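Local coordinates for protein arginine N-methyltransferase SFM1 (Saccharomyces cerevisiae, PDB 5C74), which monomethylates an arginine of ribosomal protein S3, using S-adenosyl-L-methionine as the methyl donor, at residues 87-91 with 130-134; 22-27 with 140-145. One frame throughout, in Å; residues are numbered along the deposited sequence.

Both contacts involve the region where strand 128-131 runs on toward helix 140-151, and contact 1 lies within the chain loop that contact 2 closes. Contact 1 is a surface contact, its centre about 15 Å from the centre of the chain: the loop 87-91 lies against the end of strand 128-131, held by backbone hydrogen bonds and an Asp–Arg salt bridge. Contact 2, its centre about 7 Å from that of the chain, is partly buried and joins helix 14-27 to helix 140-151 mainly through isoleucine and valine packing, with charged groups and water on the side away from the sheet. The two contacts, their centres about 18 Å apart, meet where Leu133 CD1 packs on Ala143 O at 3.7 Å.

Contact 1 of 2, residues 87-91 with 130-134; sequences ATIDL and SRRLG
Asp90 and Arg132 pair twice, through their backbones and through their charges. Arg132 N donates to Ile89 O and Leu91 N to Arg132 O, a single beta bridge that fixes the loop 87-91 against the chain leaving strand 128-131. The Arg132 side chain begins at CB, 3.3 Å from Asp90 OD1. CG stays near that oxygen, CD lies 3.5 Å from Ala87 O, and a bend at chi3 (66°) swings the guanidinium around to the carboxylate. NE then reaches Asp90 OD1 at 2.8 Å and NH2 reaches Asp90 OD2 at 3.2 Å, a side-on grip meeting each oxygen on its syn side but tilted about 30° out of the carboxylate plane. Gly134 N reaches Asp90 OD1 from the other face of the carboxylate, 2.9 Å away; a short aspartate suits this place because its one carboxylate serves both a guanidinium and a backbone N-H. Gly134 suits its own because residues with a side chain seldom adopt its backbone conformation (phi 76°). On the bridge's other flank, Ile89 CG2 lies off-centre over one face of the Arg131 guanidinium, whose NE pairs with Asp95. Inward, Leu91 CB meets Leu133 CD2 at 3.8 Å; these leucines lie side by side, both touching Phe102 of strand 101-104 and Thr147 of helix 140-151.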
loop_
_atom_site.group_PDB
_atom_site.type_symbol
_atom_site.label_atom_id
_atom_site.label_comp_id
_atom_site.label_asym_id
_atom_site.label_seq_id
_atom_site.Cartn_x
_atom_site.Cartn_y
_atom_site.Cartn_z
ATOM N N ALA A 87 -19.642 16.749 -9.202
ATOM C CA ALA A 87 -21.005 17.165 -8.878
ATOM C C ALA A 87 -20.982 18.576 -8.314
ATOM O O ALA A 87 -19.926 19.061 -7.919
ATOM C CB ALA A 87 -21.644 16.196 -7.879
ATOM N N THR A 88 -22.131 19.237 -8.256
ATOM C CA THR A 88 -22.161 20.562 -7.639
ATOM C C THR A 88 -22.949 20.585 -6.339
ATOM O O THR A 88 -22.746 21.458 -5.518
ATOM C CB THR A 88 -22.747 21.634 -8.594
ATOM O OG1 THR A 88 -24.137 21.373 -8.843
ATOM C CG2 THR A 88 -21.984 21.646 -9.898
ATOM N N ILE A 89 -23.862 19.640 -6.157
ATOM C CA ILE A 89 -24.696 19.633 -4.960
ATOM C C ILE A 89 -23.923 19.022 -3.786
ATOM O O ILE A 89 -23.534 17.863 -3.851
ATOM C CB ILE A 89 -26.002 18.834 -5.188
ATOM C CG1 ILE A 89 -26.842 19.496 -6.287
ATOM C CG2 ILE A 89 -26.779 18.736 -3.898
ATOM C CD1 ILE A 89 -28.096 18.732 -6.650
ATOM N N ASP A 90 -23.688 19.795 -2.724
ATOM C CA ASP A 90 -23.038 19.253 -1.531
ATOM C C ASP A 90 -23.997 18.376 -0.744
ATOM O O ASP A 90 -25.192 18.653 -0.686
ATOM C CB ASP A 90 -22.532 20.365 -0.607
ATOM C CG ASP A 90 -21.215 20.960 -1.062
ATOM O OD1 ASP A 90 -20.414 20.264 -1.720
ATOM O OD2 ASP A 90 -20.991 22.150 -0.763
ATOM N N LEU A 91 -23.459 17.341 -0.114
ATOM C CA LEU A 91 -24.208 16.572 0.873
ATOM C C LEU A 91 -24.706 17.513 1.959
ATOM O O LEU A 91 -23.943 18.346 2.452
ATOM C CB LEU A 91 -23.324 15.479 1.478
ATOM C CG LEU A 91 -24.009 14.397 2.307
ATOM C CD1 LEU A 91 -24.845 13.500 1.401
ATOM C CD2 LEU A 91 -22.962 13.572 3.058
ATOM N N SER A 130 -25.095 11.300 -7.113
ATOM C CA SER A 130 -23.856 12.014 -6.832
ATOM C C SER A 130 -24.025 13.125 -5.789
ATOM O O SER A 130 -25.018 13.859 -5.808
ATOM C CB SER A 130 -23.299 12.629 -8.124
ATOM O OG SER A 130 -22.814 11.637 -9.016
ATOM N N ARG A 131 -23.047 13.247 -4.897
ATOM C CA ARG A 131 -22.925 14.411 -4.017
ATOM C C ARG A 131 -21.480 14.835 -3.898
ATOM O O ARG A 131 -20.579 14.002 -3.924
ATOM C CB ARG A 131 -23.464 14.122 -2.620
ATOM C CG ARG A 131 -24.983 14.037 -2.545
ATOM C CD ARG A 131 -25.632 15.386 -2.774
ATOM N NE ARG A 131 -27.055 15.340 -2.436
ATOM C CZ ARG A 131 -28.015 15.107 -3.320
ATOM N NH1 ARG A 131 -27.699 14.883 -4.593
ATOM N NH2 ARG A 131 -29.289 15.077 -2.929
ATOM N N ARG A 132 -21.273 16.138 -3.741
ATOM C CA ARG A 132 -19.959 16.689 -3.436
ATOM C C ARG A 132 -19.781 16.834 -1.926
ATOM O O ARG A 132 -20.761 16.928 -1.195
ATOM C CB ARG A 132 -19.800 18.064 -4.123
ATOM C CG ARG A 132 -18.377 18.554 -4.243
ATOM C CD ARG A 132 -18.329 19.945 -4.883
ATOM N NE ARG A 132 -18.939 20.963 -4.024
ATOM C CZ ARG A 132 -18.760 22.274 -4.173
ATOM N NH1 ARG A 132 -17.980 22.734 -5.145
ATOM N NH2 ARG A 132 -19.353 23.128 -3.346
ATOM N N LEU A 133 -18.534 16.851 -1.455
ATOM C CA LEU A 133 -18.249 17.259 -0.080
ATOM C C LEU A 133 -17.325 18.480 -0.098
ATOM O O LEU A 133 -16.156 18.389 0.284
ATOM C CB LEU A 133 -17.591 16.131 0.724
ATOM C CG LEU A 133 -18.410 14.924 1.165
ATOM C CD1 LEU A 133 -17.475 13.906 1.861
ATOM C CD2 LEU A 133 -19.556 15.328 2.097
ATOM N N GLY A 134 -17.846 19.613 -0.554
ATOM C CA GLY A 134 -17.047 20.827 -0.651
ATOM C C GLY A 134 -16.101 20.799 -1.833
ATOM O O GLY A 134 -16.017 19.805 -2.549
#

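Contact 2 of 2, residues 22-27 with 140-145; sequences QILREV and TDTAIR
The helical segments 22-27 and 140-145 run nearly parallel, their axes 16° apart and 9.9 Å at closest approach, with the backbones nearest at Ile23 and Asp141. Ile23 fits this close point because its branches spread over the neighbouring helix: CG1 lies 3.7 Å from Asp141 CA, while CG2 meets Ile144 CD1 at 3.6 Å. The two isoleucines cross at about a right angle. Farther along, Val27 CG1 touches Ile144 CG2 at 3.7 Å, the short branched side chain of the valine also touching Tyr3 of strand 2-6. These apolar groups face the parallel sheet, with Ile144 also against Tyr3 and against Phe104 of strand 101-104, so both helices cover the same side of the sheet in this alpha/beta fold of the SPOUT clan. Away from the sheet the chemistry turns polar. Glu26, with CG anti to its backbone N (chi1 -174°) and the rest of the chain extended, reaches across to Arg145. Its carboxylate stacks on the guanidinium, the planes 16° apart and OE2 over the centre of one face, so the opposite charges probably attract, although no N-H points at an oxygen. A water donates to both Glu26 OE1 and Asp141 O. With an alanine at Glu26, the Arg145 guanidinium would probably lose the charge facing it, and this water one of its two anchors. Arg145 NE instead donates to a second water, 2.7 Å away, which Gln22 NE2 also approaches through a weak bond.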
loop_
_atom_site.group_PDB
_atom_site.type_symbol
_atom_site.label_atom_id
_atom_site.label_comp_id
_atom_site.label_asym_id
_atom_site.label_seq_id
_atom_site.Cartn_x
_atom_site.Cartn_y
_atom_site.Cartn_z
ATOM N N GLN A 22 -8.473 4.145 11.409
ATOM C CA GLN A 22 -9.156 5.279 12.026
ATOM C C GLN A 22 -10.642 5.252 11.679
ATOM O O GLN A 22 -11.503 5.492 12.538
ATOM C CB GLN A 22 -8.523 6.601 11.575
ATOM C CG GLN A 22 -9.153 7.839 12.209
ATOM C CD GLN A 22 -8.553 8.185 13.547
ATOM O OE1 GLN A 22 -7.911 7.352 14.203
ATOM N NE2 GLN A 22 -8.740 9.439 13.962
ATOM N N ILE A 23 -10.949 4.942 10.425
ATOM C CA ILE A 23 -12.357 4.833 9.996
ATOM C C ILE A 23 -13.106 3.756 10.789
ATOM O O ILE A 23 -14.209 3.998 11.301
ATOM C CB ILE A 23 -12.441 4.550 8.476
ATOM C CG1 ILE A 23 -11.953 5.794 7.708
ATOM C CG2 ILE A 23 -13.854 4.163 8.057
ATOM C CD1 ILE A 23 -11.584 5.549 6.227
ATOM N N LEU A 24 -12.494 2.584 10.919
ATOM C CA LEU A 24 -13.093 1.493 11.680
ATOM C C LEU A 24 -13.326 1.873 13.135
ATOM O O LEU A 24 -14.354 1.528 13.712
ATOM C CB LEU A 24 -12.219 0.232 11.590
ATOM C CG LEU A 24 -12.198 -0.443 10.217
ATOM C CD1 LEU A 24 -10.985 -1.382 10.070
ATOM C CD2 LEU A 24 -13.496 -1.228 10.000
ATOM N N ARG A 25 -12.380 2.586 13.738
ATOM C CA ARG A 25 -12.543 2.989 15.127
ATOM C C ARG A 25 -13.680 4.001 15.243
ATOM O O ARG A 25 -14.394 4.021 16.246
ATOM C CB ARG A 25 -11.241 3.575 15.698
ATOM C CG ARG A 25 -10.215 2.490 16.086
ATOM C CD ARG A 25 -8.982 3.066 16.774
ATOM N NE ARG A 25 -8.280 3.993 15.902
ATOM C CZ ARG A 25 -7.165 3.708 15.235
ATOM N NH1 ARG A 25 -6.589 2.521 15.353
ATOM N NH2 ARG A 25 -6.621 4.628 14.457
ATOM N N GLU A 26 -13.846 4.831 14.216
ATOM C CA GLU A 26 -14.888 5.847 14.253
ATOM C C GLU A 26 -16.288 5.292 13.979
ATOM O O GLU A 26 -17.205 5.504 14.776
ATOM C CB GLU A 26 -14.604 6.973 13.256
ATOM C CG GLU A 26 -15.610 8.118 13.405
ATOM C CD GLU A 26 -15.478 9.197 12.334
ATOM O OE1 GLU A 26 -14.516 9.170 11.545
ATOM O OE2 GLU A 26 -16.353 10.075 12.277
ATOM N N VAL A 27 -16.470 4.584 12.870
ATOM C CA VAL A 27 -17.837 4.206 12.472
ATOM C C VAL A 27 -18.181 2.761 12.798
ATOM O O VAL A 27 -19.362 2.380 12.821
ATOM C CB VAL A 27 -18.078 4.460 10.972
ATOM C CG1 VAL A 27 -17.790 5.947 10.621
ATOM C CG2 VAL A 27 -17.231 3.541 10.109
ATOM N N THR A 140 -9.645 10.040 2.892
ATOM C CA THR A 140 -10.852 9.251 3.025
ATOM C C THR A 140 -11.405 9.285 4.449
ATOM O O THR A 140 -12.617 9.406 4.647
ATOM C CB THR A 140 -10.598 7.819 2.605
ATOM O OG1 THR A 140 -10.029 7.838 1.297
ATOM C CG2 THR A 140 -11.920 7.054 2.573
ATOM N N ASP A 141 -10.533 9.191 5.447
ATOM C CA ASP A 141 -11.021 9.234 6.829
ATOM C C ASP A 141 -11.633 10.590 7.177
ATOM O O ASP A 141 -12.599 10.657 7.939
ATOM C CB ASP A 141 -9.911 8.899 7.814
ATOM C CG ASP A 141 -8.786 9.891 7.770
ATOM O OD1 ASP A 141 -8.119 9.963 6.718
ATOM O OD2 ASP A 141 -8.566 10.584 8.785
ATOM N N THR A 142 -11.091 11.664 6.611
ATOM C CA THR A 142 -11.665 13.002 6.821
ATOM C C THR A 142 -13.049 13.108 6.153
ATOM O O THR A 142 -13.997 13.675 6.727
ATOM C CB THR A 142 -10.755 14.112 6.264
ATOM O OG1 THR A 142 -9.539 14.164 7.022
ATOM C CG2 THR A 142 -11.461 15.461 6.383
ATOM N N ALA A 143 -13.161 12.553 4.946
ATOM C CA ALA A 143 -14.419 12.590 4.204
ATOM C C ALA A 143 -15.500 11.850 4.978
ATOM O O ALA A 143 -16.649 12.297 5.035
ATOM C CB ALA A 143 -14.262 11.985 2.812
ATOM N N ILE A 144 -15.126 10.720 5.567
ATOM C CA ILE A 144 -16.068 9.942 6.353
ATOM C C ILE A 144 -16.426 10.692 7.633
ATOM O O ILE A 144 -17.596 10.740 8.003
ATOM C CB ILE A 144 -15.518 8.537 6.653
ATOM C CG1 ILE A 144 -15.501 7.749 5.334
ATOM C CG2 ILE A 144 -16.382 7.826 7.731
ATOM C CD1 ILE A 144 -15.035 6.321 5.442
ATOM N N ARG A 145 -15.449 11.323 8.287
ATOM C CA ARG A 145 -15.788 12.117 9.474
ATOM C C ARG A 145 -16.757 13.235 9.097
ATOM O O ARG A 145 -17.724 13.512 9.810
ATOM C CB ARG A 145 -14.539 12.719 10.132
ATOM C CG ARG A 145 -14.856 13.637 11.298
ATOM C CD ARG A 145 -13.596 13.994 12.073
ATOM N NE ARG A 145 -13.099 12.826 12.771
ATOM C CZ ARG A 145 -13.534 12.460 13.970
ATOM N NH1 ARG A 145 -14.447 13.195 14.601
ATOM N NH2 ARG A 145 -13.047 11.376 14.543
HETATM O O HOH W 1 -11.459 10.770 12.308
HETATM O O HOH W 2 -12.527 8.762 10.144
#